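Local coordinates for protein MGS-MChE2 (Uncultured bacterium, PDB 5JD6) that probably hydrolyses ester bonds as an esterase of the alpha/beta hydrolase fold, at residues Y41-Y47 against L245-F249. Sequence-based numbering, arbitrary orientation.
Sequences YFPEKGY and LHEWF
His246 of helix 238-252 reaches across to Tyr41, Lys45 and Tyr47. Its CG lies anti to the backbone N (chi1 -165°), which sends the ring out from the helix toward segment 41-47. His246 CB passes Tyr41 OH at 3.6 Å, and CG lies near Tyr41 CE2. His246 ND1 then meets Tyr41 OH at 2.5 Å in a hydrogen bond for which either atom could be the donor. The two rings stand almost perpendicular, at 82°, and the edge of Tyr41 is turned in an offset edge-to-face pair toward the face of His246. Farther out, His246 CE1 rests on the aliphatic chain of Lys45, 3.5 Å from CD. NE2 is near CB and CD of the same lysine, and CD2 looks to Tyr47 CE2 at longer range. With an alanine here, Tyr41 OH would probably lose this partner, and the Lys45 methylenes the ring they lie against.

Beside this polar end the contact is apolar. Phe42 CZ touches Leu245 CD2 at 3.5 Å, while CE1 of the same Phe42 ring meets Phe249 CE2 at 3.6 Å. Phe42 therefore packs against two residues one helical turn apart. Tyr47 crosses Phe249 with its ring plane tilted by 35°, and Tyr47 OH comes to 3.4 Å from Phe249 CB. That hydroxyl is hydrogen-bonded to O of Phe254, the C-terminal residue. Tyr47 and Phe249 also both touch Ile22 of strand 20-25.

Tyr41, Phe42, Tyr47, His246 and Phe249 form an aromatic cluster. It joins the C-terminal helix to the end of helix 36-41, the turn after it and the start of strand 47-52, packing typical of the alpha/beta hydrolase fold, where helices flank a central, mostly parallel sheet.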
loop_
_atom_site.group_PDB
_atom_site.type_symbol
_atom_site.label_atom_id
_atom_site.label_comp_id
_atom_site.label_asym_id
_atom_site.label_seq_id
_atom_site.Cartn_x
_atom_site.Cartn_y
_atom_site.Cartn_z
ATOM N N TYR A 41 -11.358 -4.951 -11.633
ATOM C CA TYR A 41 -11.310 -3.931 -12.674
ATOM C C TYR A 41 -10.058 -4.020 -13.550
ATOM O O TYR A 41 -10.148 -4.261 -14.752
ATOM C CB TYR A 41 -11.398 -2.543 -12.034
ATOM C CG TYR A 41 -11.442 -1.397 -13.017
ATOM C CD1 TYR A 41 -12.632 -1.031 -13.635
ATOM C CD2 TYR A 41 -10.298 -0.669 -13.316
ATOM C CE1 TYR A 41 -12.677 0.022 -14.532
ATOM C CE2 TYR A 41 -10.333 0.386 -14.210
ATOM C CZ TYR A 41 -11.525 0.726 -14.813
ATOM O OH TYR A 41 -11.561 1.775 -15.704
ATOM N N PHE A 42 -8.896 -3.832 -12.936
ATOM C CA PHE A 42 -7.644 -3.659 -13.676
ATOM C C PHE A 42 -7.078 -4.877 -14.429
ATOM O O PHE A 42 -6.419 -4.694 -15.454
ATOM C CB PHE A 42 -6.578 -3.120 -12.720
ATOM C CG PHE A 42 -6.804 -1.690 -12.326
ATOM C CD1 PHE A 42 -6.250 -0.660 -13.066
ATOM C CD2 PHE A 42 -7.599 -1.375 -11.235
ATOM C CE1 PHE A 42 -6.468 0.660 -12.714
ATOM C CE2 PHE A 42 -7.820 -0.057 -10.879
ATOM C CZ PHE A 42 -7.254 0.961 -11.620
ATOM N N PRO A 43 -7.307 -6.112 -13.942
ATOM C CA PRO A 43 -6.786 -7.208 -14.769
ATOM C C PRO A 43 -7.479 -7.333 -16.124
ATOM O O PRO A 43 -6.904 -7.902 -17.052
ATOM C CB PRO A 43 -7.050 -8.451 -13.913
ATOM C CG PRO A 43 -8.104 -8.049 -12.974
ATOM C CD PRO A 43 -7.832 -6.615 -12.663
ATOM N N GLU A 44 -8.693 -6.806 -16.233
ATOM C CA GLU A 44 -9.419 -6.827 -17.496
ATOM C C GLU A 44 -9.108 -5.578 -18.313
ATOM O O GLU A 44 -9.653 -5.378 -19.398
ATOM C CB GLU A 44 -10.924 -6.944 -17.249
ATOM C CG GLU A 44 -11.315 -8.110 -16.351
ATOM C CD GLU A 44 -11.069 -9.464 -16.996
ATOM O OE1 GLU A 44 -10.903 -9.520 -18.233
ATOM O OE2 GLU A 44 -11.040 -10.472 -16.260
ATOM N N LYS A 45 -8.222 -4.740 -17.784
ATOM C CA LYS A 45 -7.808 -3.524 -18.474
ATOM C C LYS A 45 -6.346 -3.610 -18.901
ATOM O O LYS A 45 -5.746 -2.611 -19.300
ATOM C CB LYS A 45 -8.031 -2.302 -17.583
ATOM C CG LYS A 45 -9.497 -1.964 -17.358
ATOM C CD LYS A 45 -10.143 -1.455 -18.636
ATOM C CE LYS A 45 -11.616 -1.142 -18.432
ATOM N NZ LYS A 45 -12.417 -2.374 -18.191
ATOM N N GLY A 46 -5.778 -4.809 -18.813
ATOM C CA GLY A 46 -4.414 -5.048 -19.246
ATOM C C GLY A 46 -3.377 -4.909 -18.147
ATOM O O GLY A 46 -2.226 -4.567 -18.415
ATOM N N TYR A 47 -3.779 -5.177 -16.909
ATOM C CA TYR A 47 -2.861 -5.074 -15.779
ATOM C C TYR A 47 -2.758 -6.376 -14.993
ATOM O O TYR A 47 -3.685 -7.183 -14.976
ATOM C CB TYR A 47 -3.288 -3.940 -14.845
ATOM C CG TYR A 47 -3.174 -2.570 -15.468
ATOM C CD1 TYR A 47 -1.975 -1.871 -15.440
ATOM C CD2 TYR A 47 -4.264 -1.977 -16.090
ATOM C CE1 TYR A 47 -1.865 -0.618 -16.012
ATOM C CE2 TYR A 47 -4.165 -0.725 -16.662
ATOM C CZ TYR A 47 -2.964 -0.051 -16.622
ATOM O OH TYR A 47 -2.863 1.196 -17.193
ATOM N N LEU A 245 -7.917 6.214 -10.736
ATOM C CA LEU A 245 -6.615 5.581 -10.903
ATOM C C LEU A 245 -6.354 5.214 -12.360
ATOM O O LEU A 245 -5.243 5.391 -12.863
ATOM C CB LEU A 245 -6.509 4.335 -10.020
ATOM C CG LEU A 245 -5.194 3.558 -10.114
ATOM C CD1 LEU A 245 -4.016 4.486 -9.860
ATOM C CD2 LEU A 245 -5.181 2.391 -9.135
ATOM N N HIS A 246 -7.381 4.705 -13.034
ATOM C CA HIS A 246 -7.248 4.290 -14.426
ATOM C C HIS A 246 -6.903 5.473 -15.321
ATOM O O HIS A 246 -6.043 5.370 -16.196
ATOM C CB HIS A 246 -8.533 3.623 -14.917
ATOM C CG HIS A 246 -8.368 2.856 -16.192
ATOM N ND1 HIS A 246 -9.439 2.418 -16.939
ATOM C CD2 HIS A 246 -7.257 2.444 -16.846
ATOM C CE1 HIS A 246 -8.995 1.769 -18.002
ATOM N NE2 HIS A 246 -7.674 1.773 -17.970
ATOM N N GLU A 247 -7.576 6.598 -15.095
ATOM C CA GLU A 247 -7.348 7.795 -15.896
ATOM C C GLU A 247 -5.954 8.362 -15.668
ATOM O O GLU A 247 -5.344 8.917 -16.581
ATOM C CB GLU A 247 -8.403 8.859 -15.589
ATOM C CG GLU A 247 -9.629 8.780 -16.485
ATOM C CD GLU A 247 -9.286 8.911 -17.960
ATOM O OE1 GLU A 247 -8.324 9.637 -18.291
ATOM O OE2 GLU A 247 -9.981 8.287 -18.790
ATOM N N TRP A 248 -5.454 8.222 -14.446
ATOM C CA TRP A 248 -4.106 8.666 -14.129
ATOM C C TRP A 248 -3.090 7.811 -14.880
ATOM O O TRP A 248 -2.073 8.315 -15.356
ATOM C CB TRP A 248 -3.855 8.605 -12.622
ATOM C CG TRP A 248 -2.542 9.193 -12.210
ATOM C CD1 TRP A 248 -2.241 10.518 -12.082
ATOM C CD2 TRP A 248 -1.348 8.476 -11.870
ATOM N NE1 TRP A 248 -0.934 10.669 -11.684
ATOM C CE2 TRP A 248 -0.366 9.432 -11.546
ATOM C CE3 TRP A 248 -1.019 7.119 -11.806
ATOM C CZ2 TRP A 248 0.926 9.073 -11.165
ATOM C CZ3 TRP A 248 0.264 6.765 -11.428
ATOM C CH2 TRP A 248 1.220 7.739 -11.113
ATOM N N PHE A 249 -3.379 6.517 -14.988
ATOM C CA PHE A 249 -2.536 5.596 -15.745
ATOM C C PHE A 249 -2.495 5.975 -17.223
ATOM O O PHE A 249 -1.440 5.930 -17.855
ATOM C CB PHE A 249 -3.032 4.154 -15.592
ATOM C CG PHE A 249 -2.677 3.518 -14.274
ATOM C CD1 PHE A 249 -1.680 4.053 -13.473
ATOM C CD2 PHE A 249 -3.335 2.378 -13.843
ATOM C CE1 PHE A 249 -1.350 3.465 -12.263
ATOM C CE2 PHE A 249 -3.012 1.784 -12.634
ATOM C CZ PHE A 249 -2.017 2.329 -11.843
#